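Local coordinates for protein multisubunit Na+/H+ antiporter, D subunit (Anoxybacillus flavithermus, PDB 6Z16) that probably serves as an antiporter-like membrane subunit of a multisubunit complex that exchanges sodium ions for protons across the cell membrane, at residues Val10-Thr15 with Phe115-Val120; Ala91-Ser96 with Tyr108-Phe113. One frame throughout, in Å; residues are numbered along the deposited sequence.

Contact 1 of 2, residues Val10-Thr15 with Phe115-Val120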
loop_
_atom_site.group_PDB
_atom_site.type_symbol
_atom_site.label_atom_id
_atom_site.label_comp_id
_atom_site.label_asym_id
_atom_site.label_seq_id
_atom_site.Cartn_x
_atom_site.Cartn_y
_atom_site.Cartn_z
ATOM N N VAL D 10 41.828 25.462 -5.161
ATOM C CA VAL D 10 41.275 24.232 -4.596
ATOM C C VAL D 10 42.088 23.761 -3.392
ATOM O O VAL D 10 41.520 23.320 -2.385
ATOM C CB VAL D 10 41.192 23.160 -5.700
ATOM C CG1 VAL D 10 40.817 21.808 -5.144
ATOM C CG2 VAL D 10 40.174 23.572 -6.737
ATOM N N ILE D 11 43.421 23.877 -3.464
ATOM C CA ILE D 11 44.286 23.342 -2.401
ATOM C C ILE D 11 44.087 24.003 -1.035
ATOM O O ILE D 11 43.984 23.271 -0.036
ATOM C CB ILE D 11 45.755 23.348 -2.864
ATOM C CG1 ILE D 11 45.969 22.330 -3.981
ATOM C CG2 ILE D 11 46.719 23.074 -1.720
ATOM C CD1 ILE D 11 47.330 22.414 -4.615
ATOM N N PRO D 12 44.000 25.342 -0.902
ATOM C CA PRO D 12 43.718 25.872 0.441
ATOM C C PRO D 12 42.301 25.593 0.898
ATOM O O PRO D 12 42.098 25.305 2.086
ATOM C CB PRO D 12 43.972 27.376 0.293
ATOM C CG PRO D 12 44.776 27.519 -0.893
ATOM C CD PRO D 12 44.302 26.467 -1.811
ATOM N N LEU D 13 41.348 25.606 -0.042
ATOM C CA LEU D 13 39.928 25.415 0.241
ATOM C C LEU D 13 39.668 24.098 0.953
ATOM O O LEU D 13 39.174 24.087 2.090
ATOM C CB LEU D 13 39.141 25.484 -1.066
ATOM C CG LEU D 13 37.636 25.326 -0.931
ATOM C CD1 LEU D 13 37.112 26.419 -0.046
ATOM C CD2 LEU D 13 36.986 25.380 -2.288
ATOM N N VAL D 14 40.047 22.986 0.297
ATOM C CA VAL D 14 40.023 21.641 0.875
ATOM C C VAL D 14 40.689 21.625 2.237
ATOM O O VAL D 14 40.114 21.120 3.213
ATOM C CB VAL D 14 40.705 20.642 -0.080
ATOM C CG1 VAL D 14 40.800 19.282 0.563
ATOM C CG2 VAL D 14 39.963 20.554 -1.385
ATOM N N THR D 15 41.847 22.291 2.340
ATOM C CA THR D 15 42.607 22.323 3.583
ATOM C C THR D 15 41.803 22.969 4.690
ATOM O O THR D 15 41.654 22.385 5.771
ATOM C CB THR D 15 43.913 23.074 3.376
ATOM O OG1 THR D 15 44.642 22.450 2.316
ATOM C CG2 THR D 15 44.738 23.046 4.645
ATOM N N PHE D 115 41.065 30.302 4.546
ATOM C CA PHE D 115 39.979 30.950 3.811
ATOM C C PHE D 115 40.388 32.319 3.283
ATOM O O PHE D 115 39.946 32.716 2.196
ATOM C CB PHE D 115 38.715 31.088 4.661
ATOM C CG PHE D 115 37.910 29.827 4.773
ATOM C CD1 PHE D 115 37.296 29.292 3.654
ATOM C CD2 PHE D 115 37.687 29.231 6.002
ATOM C CE1 PHE D 115 36.547 28.146 3.748
ATOM C CE2 PHE D 115 36.933 28.087 6.105
ATOM C CZ PHE D 115 36.360 27.544 4.976
ATOM N N LEU D 116 41.238 33.040 4.018
ATOM C CA LEU D 116 41.752 34.307 3.507
ATOM C C LEU D 116 42.623 34.101 2.277
ATOM O O LEU D 116 42.526 34.863 1.301
ATOM C CB LEU D 116 42.527 35.037 4.598
ATOM C CG LEU D 116 43.142 36.376 4.208
ATOM C CD1 LEU D 116 42.074 37.325 3.730
ATOM C CD2 LEU D 116 43.866 36.965 5.393
ATOM N N ILE D 117 43.463 33.060 2.288
ATOM C CA ILE D 117 44.295 32.868 1.102
ATOM C C ILE D 117 43.473 32.296 -0.052
ATOM O O ILE D 117 43.792 32.554 -1.221
ATOM C CB ILE D 117 45.565 32.044 1.404
ATOM C CG1 ILE D 117 45.254 30.610 1.782
ATOM C CG2 ILE D 117 46.368 32.701 2.515
ATOM C CD1 ILE D 117 46.479 29.759 1.933
ATOM N N VAL D 118 42.369 31.589 0.245
ATOM C CA VAL D 118 41.386 31.221 -0.780
ATOM C C VAL D 118 40.813 32.462 -1.445
ATOM O O VAL D 118 40.745 32.549 -2.677
ATOM C CB VAL D 118 40.258 30.362 -0.176
ATOM C CG1 VAL D 118 39.063 30.289 -1.111
ATOM C CG2 VAL D 118 40.713 28.987 0.018
ATOM N N GLY D 119 40.405 33.439 -0.628
ATOM C CA GLY D 119 39.799 34.651 -1.155
ATOM C C GLY D 119 40.733 35.453 -2.039
ATOM O O GLY D 119 40.365 35.845 -3.151
ATOM N N VAL D 120 41.978 35.657 -1.586
ATOM C CA VAL D 120 42.899 36.454 -2.400
ATOM C C VAL D 120 43.324 35.698 -3.662
ATOM O O VAL D 120 43.348 36.284 -4.754
ATOM C CB VAL D 120 44.110 36.956 -1.585
ATOM C CG1 VAL D 120 43.670 37.925 -0.532
ATOM C CG2 VAL D 120 44.844 35.855 -0.923
#

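Contact 2 of 2, residues Ala91-Ser96 with Tyr108-Phe113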
loop_
_atom_site.group_PDB
_atom_site.type_symbol
_atom_site.label_atom_id
_atom_site.label_comp_id
_atom_site.label_asym_id
_atom_site.label_seq_id
_atom_site.Cartn_x
_atom_site.Cartn_y
_atom_site.Cartn_z
ATOM N N ALA D 91 55.463 32.369 4.976
ATOM C CA ALA D 91 56.218 33.083 6.006
ATOM C C ALA D 91 55.327 33.513 7.166
ATOM O O ALA D 91 55.707 33.369 8.341
ATOM C CB ALA D 91 56.910 34.294 5.395
ATOM N N CYS D 92 54.120 33.997 6.859
ATOM C CA CYS D 92 53.192 34.394 7.910
ATOM C C CYS D 92 52.678 33.193 8.692
ATOM O O CYS D 92 52.394 33.316 9.886
ATOM C CB CYS D 92 52.030 35.178 7.313
ATOM S SG CYS D 92 52.482 36.787 6.643
ATOM N N LEU D 93 52.606 32.018 8.060
ATOM C CA LEU D 93 52.150 30.827 8.766
ATOM C C LEU D 93 53.193 30.327 9.758
ATOM O O LEU D 93 52.846 29.916 10.872
ATOM C CB LEU D 93 51.794 29.734 7.764
ATOM C CG LEU D 93 51.233 28.456 8.377
ATOM C CD1 LEU D 93 49.963 28.764 9.140
ATOM C CD2 LEU D 93 50.977 27.438 7.296
ATOM N N VAL D 94 54.473 30.356 9.382
ATOM C CA VAL D 94 55.496 29.924 10.335
ATOM C C VAL D 94 55.630 30.938 11.474
ATOM O O VAL D 94 55.795 30.565 12.655
ATOM C CB VAL D 94 56.829 29.673 9.609
ATOM C CG1 VAL D 94 57.875 29.168 10.575
ATOM C CG2 VAL D 94 56.631 28.673 8.495
ATOM N N TYR D 95 55.479 32.233 11.157
ATOM C CA TYR D 95 55.426 33.231 12.221
ATOM C C TYR D 95 54.204 33.029 13.110
ATOM O O TYR D 95 54.269 33.286 14.316
ATOM C CB TYR D 95 55.420 34.643 11.630
ATOM C CG TYR D 95 55.670 35.724 12.659
ATOM C CD1 TYR D 95 56.958 36.079 13.015
ATOM C CD2 TYR D 95 54.621 36.359 13.301
ATOM C CE1 TYR D 95 57.191 37.055 13.959
ATOM C CE2 TYR D 95 54.848 37.324 14.250
ATOM C CZ TYR D 95 56.131 37.667 14.576
ATOM O OH TYR D 95 56.343 38.633 15.524
ATOM N N SER D 96 53.098 32.543 12.537
ATOM C CA SER D 96 51.905 32.234 13.314
ATOM C C SER D 96 52.126 31.047 14.234
ATOM O O SER D 96 51.520 30.985 15.308
ATOM C CB SER D 96 50.739 31.947 12.374
ATOM O OG SER D 96 50.470 33.054 11.540
ATOM N N TYR D 108 39.889 27.747 15.648
ATOM C CA TYR D 108 39.708 27.758 14.191
ATOM C C TYR D 108 40.580 28.780 13.472
ATOM O O TYR D 108 40.199 29.263 12.410
ATOM C CB TYR D 108 38.239 27.980 13.814
ATOM C CG TYR D 108 37.340 26.860 14.252
ATOM C CD1 TYR D 108 37.157 25.742 13.456
ATOM C CD2 TYR D 108 36.707 26.904 15.484
ATOM C CE1 TYR D 108 36.349 24.714 13.865
ATOM C CE2 TYR D 108 35.903 25.880 15.902
ATOM C CZ TYR D 108 35.727 24.792 15.090
ATOM O OH TYR D 108 34.922 23.768 15.511
ATOM N N TYR D 109 41.768 29.075 14.007
ATOM C CA TYR D 109 42.618 30.125 13.447
ATOM C C TYR D 109 43.145 29.762 12.060
ATOM O O TYR D 109 43.112 30.586 11.136
ATOM C CB TYR D 109 43.775 30.407 14.402
ATOM C CG TYR D 109 44.745 31.425 13.876
ATOM C CD1 TYR D 109 44.431 32.773 13.877
ATOM C CD2 TYR D 109 45.980 31.038 13.372
ATOM C CE1 TYR D 109 45.315 33.705 13.388
ATOM C CE2 TYR D 109 46.864 31.959 12.877
ATOM C CZ TYR D 109 46.530 33.290 12.889
ATOM O OH TYR D 109 47.418 34.212 12.399
ATOM N N TYR D 110 43.636 28.534 11.896
ATOM C CA TYR D 110 44.261 28.142 10.640
ATOM C C TYR D 110 43.241 27.939 9.535
ATOM O O TYR D 110 43.577 28.115 8.357
ATOM C CB TYR D 110 45.088 26.880 10.855
ATOM C CG TYR D 110 46.170 27.081 11.883
ATOM C CD1 TYR D 110 47.349 27.730 11.558
ATOM C CD2 TYR D 110 46.001 26.644 13.188
ATOM C CE1 TYR D 110 48.330 27.927 12.500
ATOM C CE2 TYR D 110 46.977 26.833 14.132
ATOM C CZ TYR D 110 48.136 27.477 13.784
ATOM O OH TYR D 110 49.112 27.666 14.730
ATOM N N SER D 111 41.998 27.624 9.897
ATOM C CA SER D 111 40.914 27.596 8.924
ATOM C C SER D 111 40.683 28.979 8.338
ATOM O O SER D 111 40.564 29.134 7.120
ATOM C CB SER D 111 39.639 27.084 9.586
ATOM O OG SER D 111 39.819 25.785 10.104
ATOM N N PHE D 112 40.653 30.001 9.199
ATOM C CA PHE D 112 40.414 31.373 8.763
ATOM C C PHE D 112 41.576 31.897 7.930
ATOM O O PHE D 112 41.368 32.631 6.953
ATOM C CB PHE D 112 40.183 32.249 9.990
ATOM C CG PHE D 112 38.939 31.906 10.752
ATOM C CD1 PHE D 112 37.840 31.357 10.111
ATOM C CD2 PHE D 112 38.889 32.075 12.123
ATOM C CE1 PHE D 112 36.704 31.022 10.817
ATOM C CE2 PHE D 112 37.768 31.708 12.840
ATOM C CZ PHE D 112 36.670 31.203 12.184
ATOM N N PHE D 113 42.801 31.514 8.309
ATOM C CA PHE D 113 43.992 31.741 7.492
ATOM C C PHE D 113 43.817 31.190 6.080
ATOM O O PHE D 113 44.026 31.901 5.082
ATOM C CB PHE D 113 45.186 31.071 8.178
ATOM C CG PHE D 113 46.510 31.330 7.517
ATOM C CD1 PHE D 113 47.240 32.455 7.829
ATOM C CD2 PHE D 113 47.025 30.440 6.583
ATOM C CE1 PHE D 113 48.453 32.689 7.228
ATOM C CE2 PHE D 113 48.229 30.680 5.971
ATOM C CZ PHE D 113 48.942 31.805 6.296
#

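Contact 1 of 2, residues Val10-Thr15 with Phe115-Val120
Pro12 presents its ring to Val118 and Ile117, and these three residues make the closest part of the contact. Pro12 CB sits 3.6 Å from Val118 CG2, and Ile117 CG1 comes up beside the same carbon at 3.8 Å, its chain running obliquely to the proline ring. Ile117 reaches there because chi1 of 66° sets CG1 between its own backbone N and carbonyl carbon, which brings CG1 and CD1 up to Pro12 CB and CG. Val118 CG2 also lies against the next residue, 4.0 Å from Leu13 CB, so one methyl fills the angle between two side chains. Further out, Leu13 CD1 meets Phe115 CE1 obliquely at 4.2 Å. Replacing Ile117 with alanine would probably open a gap beside Pro12 CB and CG that Val118 and Leu40 fill only in part.

The axes of 10-15 and 115-120 approach to 8.5 Å, nearly antiparallel (153°). Helix 7-18 is kinked at Pro12, whose N has no hydrogen to give to the preceding turn. Leu40 of helix 26-53 touches both Pro12 and Ile117, while Phe795 of a neighbouring subunit packs on Val118 and Ile802 of that same subunit on Phe115. Every side chain that meets across the pair is apolar and buried, so two transmembrane helices are held here by shape and dispersion rather than by directed polar bonds.

Contact 2 of 2, residues Ala91-Ser96 with Tyr108-Phe113
Segments 91-96 and 109-113, around Leu93 and Phe113, run antiparallel at 169°, with the closest axis approach a wide 12.1 Å, so long side chains must bridge the space between them. They form a transmembrane helical hairpin joined by the short connection that holds helix 102-106, part of the antiporter-like helix bundle of this family. Phe113 reaches across with CG anti to its backbone N (chi1 -175°), which lays its ring beneath Leu93. The leucine's CD1 hangs over one face in a CH-pi contact, 4.2 Å from the ring centroid and 15° off the normal, while Leu93 CB touches Phe113 CZ at 3.8 Å. Cys92 CB comes to the edge of the same ring, near its plane.

Leu93 CD1 serves a second aromatic as well: it meets the edge of Tyr110 at CD1, 3.7 Å away, the two side chains crossing at about a right angle. One face of Tyr110 is in turn lined by Tyr109 CD2, while the Tyr110 hydroxyl hydrogen-bonds Glu105 in the connection. Ser33 and Thr37 of helix 26-53 touch Leu93, and Leu243 of helix 238-247 lies on Phe113.

The polar link is slight. Tyr109 OH gives a weak bond to Ser96 OG at 3.4 Å, with OG in the plane of the tyrosine ring. That serine oxygen is fixed from behind, donating to Cys92 O at 2.6 Å, and Ser96 N bonds the same carbonyl from the opposite face of its plane.

Overall arrangement
From the N terminus the chain enters the membrane bundle in helix 7-18, passes through helix 26-53 and a small two-stranded sheet, then runs along helix 76-99 and turns through 102-106 into helix 109-124. Contact 2 closes the short loop between helices 76-99 and 109-124, only 11 residues lying between its segments. Contact 1 closes a far longer one, bringing the first helix against a later part of 109-124, so contact 2 is nested inside it. Their centres are 12 Å apart. Helix 109-124 thus joins 7-18 and 76-99, with helix 26-53 packing against residues of both contacts.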